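Local structure of uncharacterized GST-like proteinprotein (Pseudomonas syringae pv. tomato, 3IC8) at residues Ile5-Pro10 / Thr53-Ile58; Phe89-Leu94 / Pro178-Phe183; Ser165-Gly170 / Pro206-Trp211. The protein is of unknown function but has a glutathione S-transferase-like fold and probably binds glutathione. All coordinates share one frame; numbering follows the deposited sequence.

Interaction 1 of 3, residues Ile5-Pro10 / Thr53-Ile58; sequences ILHHYP and TPVLQI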
loop_
_atom_site.group_PDB
_atom_site.type_symbol
_atom_site.label_atom_id
_atom_site.label_comp_id
_atom_site.label_asym_id
_atom_site.label_seq_id
_atom_site.Cartn_x
_atom_site.Cartn_y
_atom_site.Cartn_z
ATOM N N ILE A 5 -27.833 -12.760 -0.404
ATOM C CA ILE A 5 -27.859 -12.674 1.030
ATOM C C ILE A 5 -26.881 -13.629 1.658
ATOM O O ILE A 5 -26.901 -14.784 1.399
ATOM C CB ILE A 5 -29.259 -12.954 1.557
ATOM C CG1 ILE A 5 -30.237 -11.928 1.017
ATOM C CG2 ILE A 5 -29.268 -12.895 3.004
ATOM C CD1 ILE A 5 -31.642 -12.193 1.368
ATOM N N LEU A 6 -26.007 -13.126 2.491
ATOM C CA LEU A 6 -25.120 -13.995 3.212
ATOM C C LEU A 6 -25.488 -14.076 4.689
ATOM O O LEU A 6 -25.607 -13.093 5.362
ATOM C CB LEU A 6 -23.686 -13.541 3.044
ATOM C CG LEU A 6 -22.616 -14.494 3.527
ATOM C CD1 LEU A 6 -22.526 -15.635 2.582
ATOM C CD2 LEU A 6 -21.320 -13.811 3.643
ATOM N N HIS A 7 -25.678 -15.287 5.165
ATOM C CA HIS A 7 -25.926 -15.549 6.555
ATOM C C HIS A 7 -24.617 -16.020 7.154
ATOM O O HIS A 7 -24.106 -17.044 6.788
ATOM C CB HIS A 7 -26.938 -16.668 6.683
ATOM C CG HIS A 7 -28.293 -16.328 6.167
ATOM N ND1 HIS A 7 -29.327 -15.987 6.993
ATOM C CD2 HIS A 7 -28.789 -16.294 4.915
ATOM C CE1 HIS A 7 -30.399 -15.744 6.277
ATOM N NE2 HIS A 7 -30.098 -15.919 5.013
ATOM N N HIS A 8 -24.064 -15.252 8.069
ATOM C CA HIS A 8 -22.765 -15.563 8.612
ATOM C C HIS A 8 -22.511 -14.976 9.966
ATOM O O HIS A 8 -23.262 -14.192 10.447
ATOM C CB HIS A 8 -21.675 -15.131 7.664
ATOM C CG HIS A 8 -21.507 -13.660 7.575
ATOM N ND1 HIS A 8 -22.536 -12.822 7.253
ATOM C CD2 HIS A 8 -20.426 -12.879 7.743
ATOM C CE1 HIS A 8 -22.104 -11.584 7.249
ATOM N NE2 HIS A 8 -20.824 -11.595 7.531
ATOM N N TYR A 9 -21.421 -15.370 10.574
ATOM C CA TYR A 9 -21.047 -14.759 11.802
ATOM C C TYR A 9 -19.886 -13.895 11.457
ATOM O O TYR A 9 -18.863 -14.355 11.075
ATOM C CB TYR A 9 -20.679 -15.823 12.813
ATOM C CG TYR A 9 -20.580 -15.346 14.225
ATOM C CD1 TYR A 9 -21.695 -15.059 14.968
ATOM C CD2 TYR A 9 -19.365 -15.188 14.816
ATOM C CE1 TYR A 9 -21.588 -14.628 16.227
ATOM C CE2 TYR A 9 -19.259 -14.761 16.068
ATOM C CZ TYR A 9 -20.364 -14.481 16.770
ATOM O OH TYR A 9 -20.219 -14.056 18.025
ATOM N N PRO A 10 -20.079 -12.613 11.618
ATOM C CA PRO A 10 -19.198 -11.587 11.091
ATOM C C PRO A 10 -17.783 -11.580 11.622
ATOM O O PRO A 10 -16.897 -11.226 10.909
ATOM C CB PRO A 10 -19.927 -10.327 11.455
ATOM C CG PRO A 10 -21.287 -10.713 11.426
ATOM C CD PRO A 10 -21.370 -12.050 11.981
ATOM N N THR A 53 -22.360 -22.537 8.290
ATOM C CA THR A 53 -22.451 -21.301 7.588
ATOM C C THR A 53 -21.033 -20.953 7.317
ATOM O O THR A 53 -20.178 -21.532 7.893
ATOM C CB THR A 53 -23.092 -20.258 8.445
ATOM O OG1 THR A 53 -22.428 -20.208 9.693
ATOM C CG2 THR A 53 -24.494 -20.619 8.700
ATOM N N PRO A 54 -20.762 -20.061 6.393
ATOM C CA PRO A 54 -21.752 -19.206 5.772
ATOM C C PRO A 54 -22.684 -19.853 4.778
ATOM O O PRO A 54 -22.355 -20.828 4.173
ATOM C CB PRO A 54 -20.895 -18.174 5.087
ATOM C CG PRO A 54 -19.685 -18.194 5.777
ATOM C CD PRO A 54 -19.424 -19.571 6.117
ATOM N N VAL A 55 -23.854 -19.266 4.634
ATOM C CA VAL A 55 -24.890 -19.763 3.771
ATOM C C VAL A 55 -25.384 -18.672 2.853
ATOM O O VAL A 55 -25.505 -17.552 3.241
ATOM C CB VAL A 55 -26.016 -20.345 4.590
ATOM C CG1 VAL A 55 -27.275 -20.365 3.837
ATOM C CG2 VAL A 55 -25.675 -21.708 5.004
ATOM N N LEU A 56 -25.654 -19.020 1.615
ATOM C CA LEU A 56 -26.075 -18.049 0.629
ATOM C C LEU A 56 -27.561 -18.108 0.282
ATOM O O LEU A 56 -28.069 -19.113 -0.119
ATOM C CB LEU A 56 -25.256 -18.230 -0.623
ATOM C CG LEU A 56 -24.994 -17.090 -1.586
ATOM C CD1 LEU A 56 -25.227 -17.519 -2.966
ATOM C CD2 LEU A 56 -25.775 -15.892 -1.287
ATOM N N GLN A 57 -28.250 -16.995 0.456
ATOM C CA GLN A 57 -29.645 -16.927 0.107
ATOM C C GLN A 57 -29.896 -15.981 -1.034
ATOM O O GLN A 57 -29.487 -14.852 -0.999
ATOM C CB GLN A 57 -30.480 -16.494 1.299
ATOM C CG GLN A 57 -31.895 -16.190 0.970
ATOM C CD GLN A 57 -32.692 -15.696 2.142
ATOM O OE1 GLN A 57 -32.153 -15.306 3.140
ATOM N NE2 GLN A 57 -33.982 -15.725 2.017
ATOM N N ILE A 58 -30.584 -16.475 -2.042
ATOM C CA ILE A 58 -31.182 -15.655 -3.054
ATOM C C ILE A 58 -32.648 -16.010 -3.177
ATOM O O ILE A 58 -32.994 -17.029 -3.706
ATOM C CB ILE A 58 -30.481 -15.890 -4.352
ATOM C CG1 ILE A 58 -29.028 -15.531 -4.186
ATOM C CG2 ILE A 58 -31.048 -15.054 -5.395
ATOM C CD1 ILE A 58 -28.170 -16.117 -5.156
#

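Interaction 2 of 3, residues Phe89-Leu94 / Pro178-Phe183; sequences FAVAGL and PSIADF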
loop_
_atom_site.group_PDB
_atom_site.type_symbol
_atom_site.label_atom_id
_atom_site.label_comp_id
_atom_site.label_asym_id
_atom_site.label_seq_id
_atom_site.Cartn_x
_atom_site.Cartn_y
_atom_site.Cartn_z
ATOM N N PHE A 89 -10.726 -28.025 -13.925
ATOM C CA PHE A 89 -10.458 -29.193 -13.125
ATOM C C PHE A 89 -9.299 -29.004 -12.189
ATOM O O PHE A 89 -9.354 -29.386 -11.063
ATOM C CB PHE A 89 -10.198 -30.375 -14.032
ATOM C CG PHE A 89 -9.820 -31.605 -13.329
ATOM C CD1 PHE A 89 -10.767 -32.409 -12.809
ATOM C CD2 PHE A 89 -8.528 -31.970 -13.213
ATOM C CE1 PHE A 89 -10.436 -33.509 -12.202
ATOM C CE2 PHE A 89 -8.209 -33.083 -12.593
ATOM C CZ PHE A 89 -9.161 -33.854 -12.088
ATOM N N ALA A 90 -8.241 -28.417 -12.686
ATOM C CA ALA A 90 -7.066 -28.197 -11.897
ATOM C C ALA A 90 -7.295 -27.266 -10.722
ATOM O O ALA A 90 -6.809 -27.500 -9.654
ATOM C CB ALA A 90 -5.971 -27.691 -12.760
ATOM N N VAL A 91 -8.032 -26.205 -10.962
ATOM C CA VAL A 91 -8.411 -25.271 -9.936
ATOM C C VAL A 91 -9.321 -25.840 -8.874
ATOM O O VAL A 91 -9.119 -25.630 -7.716
ATOM C CB VAL A 91 -9.012 -24.020 -10.562
ATOM C CG1 VAL A 91 -9.753 -23.220 -9.580
ATOM C CG2 VAL A 91 -7.974 -23.219 -11.135
ATOM N N ALA A 92 -10.317 -26.587 -9.284
ATOM C CA ALA A 92 -11.204 -27.167 -8.333
ATOM C C ALA A 92 -10.477 -28.136 -7.442
ATOM O O ALA A 92 -10.721 -28.169 -6.268
ATOM C CB ALA A 92 -12.297 -27.835 -9.014
ATOM N N GLY A 93 -9.597 -28.933 -8.019
ATOM C CA GLY A 93 -8.815 -29.870 -7.261
ATOM C C GLY A 93 -7.883 -29.223 -6.286
ATOM O O GLY A 93 -7.810 -29.622 -5.184
ATOM N N LEU A 94 -7.182 -28.195 -6.699
ATOM C CA LEU A 94 -6.302 -27.498 -5.800
ATOM C C LEU A 94 -7.038 -26.845 -4.635
ATOM O O LEU A 94 -6.587 -26.886 -3.524
ATOM C CB LEU A 94 -5.490 -26.477 -6.554
ATOM C CG LEU A 94 -4.318 -25.948 -5.778
ATOM C CD1 LEU A 94 -3.340 -27.016 -5.514
ATOM C CD2 LEU A 94 -3.695 -24.770 -6.438
ATOM N N PRO A 178 -6.435 -15.044 -11.235
ATOM C CA PRO A 178 -6.978 -15.408 -9.951
ATOM C C PRO A 178 -8.072 -16.452 -10.061
ATOM O O PRO A 178 -8.710 -16.589 -11.053
ATOM C CB PRO A 178 -7.524 -14.090 -9.436
ATOM C CG PRO A 178 -7.662 -13.270 -10.560
ATOM C CD PRO A 178 -6.692 -13.646 -11.549
ATOM N N SER A 179 -8.255 -17.191 -9.002
ATOM C CA SER A 179 -9.178 -18.285 -8.994
ATOM C C SER A 179 -9.693 -18.525 -7.602
ATOM O O SER A 179 -9.232 -17.945 -6.684
ATOM C CB SER A 179 -8.577 -19.555 -9.586
ATOM O OG SER A 179 -7.251 -19.758 -9.229
ATOM N N ILE A 180 -10.651 -19.415 -7.475
ATOM C CA ILE A 180 -11.223 -19.796 -6.215
ATOM C C ILE A 180 -10.128 -20.426 -5.387
ATOM O O ILE A 180 -10.152 -20.382 -4.197
ATOM C CB ILE A 180 -12.432 -20.719 -6.403
ATOM C CG1 ILE A 180 -13.056 -21.103 -5.080
ATOM C CG2 ILE A 180 -12.058 -21.962 -7.059
ATOM C CD1 ILE A 180 -13.589 -19.980 -4.316
ATOM N N ALA A 181 -9.152 -20.991 -6.056
ATOM C CA ALA A 181 -8.013 -21.571 -5.397
ATOM C C ALA A 181 -7.165 -20.586 -4.611
ATOM O O ALA A 181 -6.663 -20.934 -3.597
ATOM C CB ALA A 181 -7.186 -22.349 -6.354
ATOM N N ASP A 182 -7.016 -19.364 -5.084
ATOM C CA ASP A 182 -6.249 -18.392 -4.349
ATOM C C ASP A 182 -6.904 -18.156 -3.015
ATOM O O ASP A 182 -6.265 -18.061 -2.011
ATOM C CB ASP A 182 -6.190 -17.065 -5.099
ATOM C CG ASP A 182 -5.413 -17.144 -6.363
ATOM O OD1 ASP A 182 -4.204 -17.151 -6.275
ATOM O OD2 ASP A 182 -6.005 -17.183 -7.442
ATOM N N PHE A 183 -8.205 -18.053 -3.026
ATOM C CA PHE A 183 -8.947 -17.892 -1.808
ATOM C C PHE A 183 -8.907 -19.055 -0.847
ATOM O O PHE A 183 -8.789 -18.887 0.333
ATOM C CB PHE A 183 -10.343 -17.458 -2.140
ATOM C CG PHE A 183 -10.380 -16.201 -2.886
ATOM C CD1 PHE A 183 -10.239 -15.016 -2.244
ATOM C CD2 PHE A 183 -10.503 -16.196 -4.229
ATOM C CE1 PHE A 183 -10.246 -13.883 -2.919
ATOM C CE2 PHE A 183 -10.509 -15.046 -4.899
ATOM C CZ PHE A 183 -10.377 -13.891 -4.237
#

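Interaction 3 of 3, residues Ser165-Gly170 / Pro206-Trp211; sequences SQLSHG and PSVSVW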
loop_
_atom_site.group_PDB
_atom_site.type_symbol
_atom_site.label_atom_id
_atom_site.label_comp_id
_atom_site.label_asym_id
_atom_site.label_seq_id
_atom_site.Cartn_x
_atom_site.Cartn_y
_atom_site.Cartn_z
ATOM N N SER A 165 8.559 -21.317 -3.859
ATOM C CA SER A 165 9.200 -21.583 -5.119
ATOM C C SER A 165 8.384 -21.175 -6.337
ATOM O O SER A 165 8.914 -20.672 -7.260
ATOM C CB SER A 165 9.503 -23.060 -5.240
ATOM O OG SER A 165 10.739 -23.371 -4.700
ATOM N N GLN A 166 7.099 -21.434 -6.364
ATOM C CA GLN A 166 6.266 -20.973 -7.444
ATOM C C GLN A 166 6.098 -19.454 -7.574
ATOM O O GLN A 166 6.105 -18.925 -8.646
ATOM C CB GLN A 166 4.916 -21.648 -7.360
ATOM C CG GLN A 166 3.892 -20.986 -8.178
ATOM C CD GLN A 166 2.729 -21.852 -8.487
ATOM O OE1 GLN A 166 1.733 -21.376 -8.961
ATOM N NE2 GLN A 166 2.839 -23.124 -8.208
ATOM N N LEU A 167 5.921 -18.776 -6.460
ATOM C CA LEU A 167 5.711 -17.344 -6.424
ATOM C C LEU A 167 6.922 -16.496 -6.750
ATOM O O LEU A 167 6.807 -15.407 -7.227
ATOM C CB LEU A 167 5.049 -16.919 -5.126
ATOM C CG LEU A 167 3.624 -17.405 -4.978
ATOM C CD1 LEU A 167 3.071 -17.114 -3.655
ATOM C CD2 LEU A 167 2.774 -16.840 -6.000
ATOM N N SER A 168 8.085 -17.042 -6.508
ATOM C CA SER A 168 9.313 -16.329 -6.650
ATOM C C SER A 168 9.485 -15.967 -8.094
ATOM O O SER A 168 10.238 -15.105 -8.422
ATOM C CB SER A 168 10.474 -17.139 -6.121
ATOM O OG SER A 168 10.805 -18.184 -6.983
ATOM N N HIS A 169 8.705 -16.600 -8.942
ATOM C CA HIS A 169 8.721 -16.329 -10.356
ATOM C C HIS A 169 7.943 -15.107 -10.762
ATOM O O HIS A 169 7.949 -14.743 -11.890
ATOM C CB HIS A 169 8.202 -17.509 -11.129
ATOM C CG HIS A 169 9.151 -18.643 -11.168
ATOM N ND1 HIS A 169 8.866 -19.862 -10.612
ATOM C CD2 HIS A 169 10.397 -18.741 -11.665
ATOM C CE1 HIS A 169 9.892 -20.667 -10.773
ATOM N NE2 HIS A 169 10.833 -20.011 -11.415
ATOM N N GLY A 170 7.275 -14.468 -9.838
ATOM C CA GLY A 170 6.554 -13.270 -10.166
ATOM C C GLY A 170 5.170 -13.377 -10.756
ATOM O O GLY A 170 4.648 -12.393 -11.226
ATOM N N PRO A 206 8.747 -14.893 1.835
ATOM C CA PRO A 206 8.430 -13.544 1.416
ATOM C C PRO A 206 7.504 -13.446 0.261
ATOM O O PRO A 206 6.669 -12.590 0.279
ATOM C CB PRO A 206 9.780 -13.015 1.035
ATOM C CG PRO A 206 10.664 -13.729 1.896
ATOM C CD PRO A 206 10.187 -15.088 1.894
ATOM N N SER A 207 7.674 -14.295 -0.729
ATOM C CA SER A 207 6.846 -14.312 -1.912
ATOM C C SER A 207 5.429 -14.629 -1.582
ATOM O O SER A 207 4.544 -14.115 -2.179
ATOM C CB SER A 207 7.348 -15.352 -2.878
ATOM O OG SER A 207 8.374 -14.850 -3.667
ATOM N N VAL A 208 5.234 -15.516 -0.643
ATOM C CA VAL A 208 3.931 -15.868 -0.176
ATOM C C VAL A 208 3.212 -14.722 0.497
ATOM O O VAL A 208 2.044 -14.519 0.308
ATOM C CB VAL A 208 4.047 -17.019 0.766
ATOM C CG1 VAL A 208 2.722 -17.548 1.111
ATOM C CG2 VAL A 208 4.850 -18.067 0.144
ATOM N N SER A 209 3.935 -13.984 1.304
ATOM C CA SER A 209 3.376 -12.888 2.054
ATOM C C SER A 209 2.861 -11.774 1.149
ATOM O O SER A 209 1.834 -11.203 1.397
ATOM C CB SER A 209 4.414 -12.387 3.050
ATOM O OG SER A 209 3.834 -11.724 4.143
ATOM N N VAL A 210 3.597 -11.476 0.099
ATOM C CA VAL A 210 3.183 -10.502 -0.873
ATOM C C VAL A 210 1.944 -10.935 -1.614
ATOM O O VAL A 210 1.046 -10.171 -1.820
ATOM C CB VAL A 210 4.300 -10.276 -1.861
ATOM C CG1 VAL A 210 3.832 -9.597 -3.094
ATOM C CG2 VAL A 210 5.390 -9.544 -1.231
ATOM N N TRP A 211 1.925 -12.187 -2.022
ATOM C CA TRP A 211 0.806 -12.772 -2.713
ATOM C C TRP A 211 -0.404 -12.797 -1.834
ATOM O O TRP A 211 -1.499 -12.575 -2.287
ATOM C CB TRP A 211 1.136 -14.192 -3.181
ATOM C CG TRP A 211 -0.062 -14.997 -3.493
ATOM C CD1 TRP A 211 -0.743 -14.997 -4.636
ATOM C CD2 TRP A 211 -0.714 -15.926 -2.644
ATOM N NE1 TRP A 211 -1.777 -15.848 -4.569
ATOM C CE2 TRP A 211 -1.781 -16.440 -3.348
ATOM C CE3 TRP A 211 -0.497 -16.368 -1.349
ATOM C CZ2 TRP A 211 -2.631 -17.347 -2.812
ATOM C CZ3 TRP A 211 -1.338 -17.257 -0.829
ATOM C CH2 TRP A 211 -2.392 -17.746 -1.548
#

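Interaction 1 of 3, residues Ile5-Pro10 / Thr53-Ile58
Ile-5 and Gln-57 form an antiparallel hydrogen-bonded pair: Ile-5 N gives its hydrogen to Gln-57 O (2.7 Å), and Gln-57 N returns a nearly straight bond to Ile-5 O (2.8 Å). Their side chains run side by side in the same direction, bringing Ile-5 CD1 to 3.6 Å from Gln-57 OE1. Leu-6 and Leu-56 make the next, non-hydrogen-bonded pair on the other face of the sheet, where Leu-6 CD1 also rests 3.9 Å from Pro-54 CB. His-7 then pairs with Val-55 through two more backbone bonds, and its imidazole crosses over to Gln-57. Here His-7 NE2 donates to Gln-57 OE1 (2.8 Å, 165° at the hydrogen); the oxygen lies in the ring plane, while the donor is tilted 25° from the carbonyl plane. The glutamine reaches this spot with CG anti to its backbone N (chi1 171°) and an extended chain beyond. Since Gln-57 NE2 also bonds Gly-59 O and Ala-231 O, the amide is gripped at both ends and its rotation fixed. At His-8 the contact passes to the ring of Pro-54, whose CB lies 4.1 Å from His-8 CB. Pro-54 follows a cis peptide bond, the hallmark cis-proline of the thioredoxin-like fold; in glutathione S-transferases this loop borders the glutathione site. Strand 28-33 pairs with the other edge of strand 4-8, strand 61-63 lies beyond 55-58, and helices 16-25 and 66-76 pack on the Leu-6 and Leu-56 face.

Interaction 2 of 3, residues Phe89-Leu94 / Pro178-Phe183
Val-91 packs against Ser-179, Ile-180 and Ala-181, joining two helices of the all-helical C-terminal domain of the glutathione S-transferase fold: 88-110 and the start of 180-193. The packing is closest at Val-91 CG1. With CG1 anti to the backbone N (chi1 164°), that methyl is turned to Ile-180 CG2 (3.6 Å) and Ser-179 CB (3.8 Å). The two branched side chains meet at a slant, CG1 of the valine against the methyl branch of the isoleucine, while the second methyl, Val-91 CG2, lies 4.0 Å from Ser-179 OG. Ala-181, small enough to let the backbones approach, sets its CB 4.0 Å from Val-91 O. One helical turn on, the contact thins: Leu-94 touches through CD2 alone, 4.2 Å from Ala-181 CB, and the leucine is partly exposed. Phe-89, Ala-90 and Gly-93 occupy the solvent side of the helix. Phe-175 lies against both Val-91 and Leu-94, and Ile-180 also packs on Met-21 and Ala-70 of the thioredoxin-like domain. Ser-Ile-Ala-Asp is consistent with the S/T-x-x-D N-capping box known in glutathione S-transferases; the bond from Ser-179 N to the aspartate is its carboxylate half. Asp-182 OD1 accepts from Leu-174 N, while Asp-182 OD2 takes the hydrogen of Ser-179 N at 2.7 Å, nearly along the carboxylate's C-O axis.

Interaction 3 of 3, residues Ser165-Gly170 / Pro206-Trp211
Leu-167, the residue that reaches across to helix 206-216, holds the shortest polar bond here through its carbonyl: Gly-170 N donates to Leu-167 O at 2.8 Å. That bond closes a type I turn in which the chain leaves helix 149-167, and Gly-170 takes up a positive phi (83°) as the helical path is abandoned. Within the same bend Ser-168 OG donates to Ser-165 O (3.1 Å), approaching from above the carbonyl plane. Across the contact the packing is mainly apolar. Leu-167 CB lies 3.6 Å from Ser-207 CB, the two backbones being close at this point. Further out Leu-167 CD1 sits 3.5 Å from Trp-211 CB, one turn along the second helix. CG of the leucine is anti to its carbonyl carbon (chi1 -68°) and the chain extends beyond, which brings CD1 against Trp-211 CB and near Ser-207 O; Leu-167 CD1 approaches the indole obliquely. Both helices belong to the C-terminal helical domain of the glutathione S-transferase fold, and the contact sets the end of one against the first turns of the other. The same methyl, Leu-167 CD1, also reaches Val-208 CG2 at 4.3 Å. At the more exposed margin Ser-207 OG faces the turn, 3.5 Å from Ser-168 CA. Glu-164 OE1, one turn earlier on helix 149-167, accepts weak bonds from Ser-207 N and Val-208 N, at a helix start where a negative charge would be favourable. On the inner side Val-208 and Trp-211 both lie on Leu-189 of helix 180-193, and the Trp-211 side chain also touches Val-185.

Overall arrangement
From the N terminus, interaction 1 comes first: strand 55-58 returns to strand 4-8 and closes a loop holding helix 16-25, strand 28-33 and helix 41-47, all in the thioredoxin-like domain. It is complete before the chain enters helix 88-110, where interaction 2 opens. Interaction 3 opens at the end of helix 149-167, inside the loop that interaction 2 closes at 178-183, and itself closes only at 206-211, so the two cross. Together they join helices 88-110, 149-167, 180-193 and 206-216. Their centres lie about 17 Å apart and they touch through Asp-182 and Trp-211, with a probable hydrogen bond from Trp-211 NE1 to Asp-182 OD1 (3.2 Å).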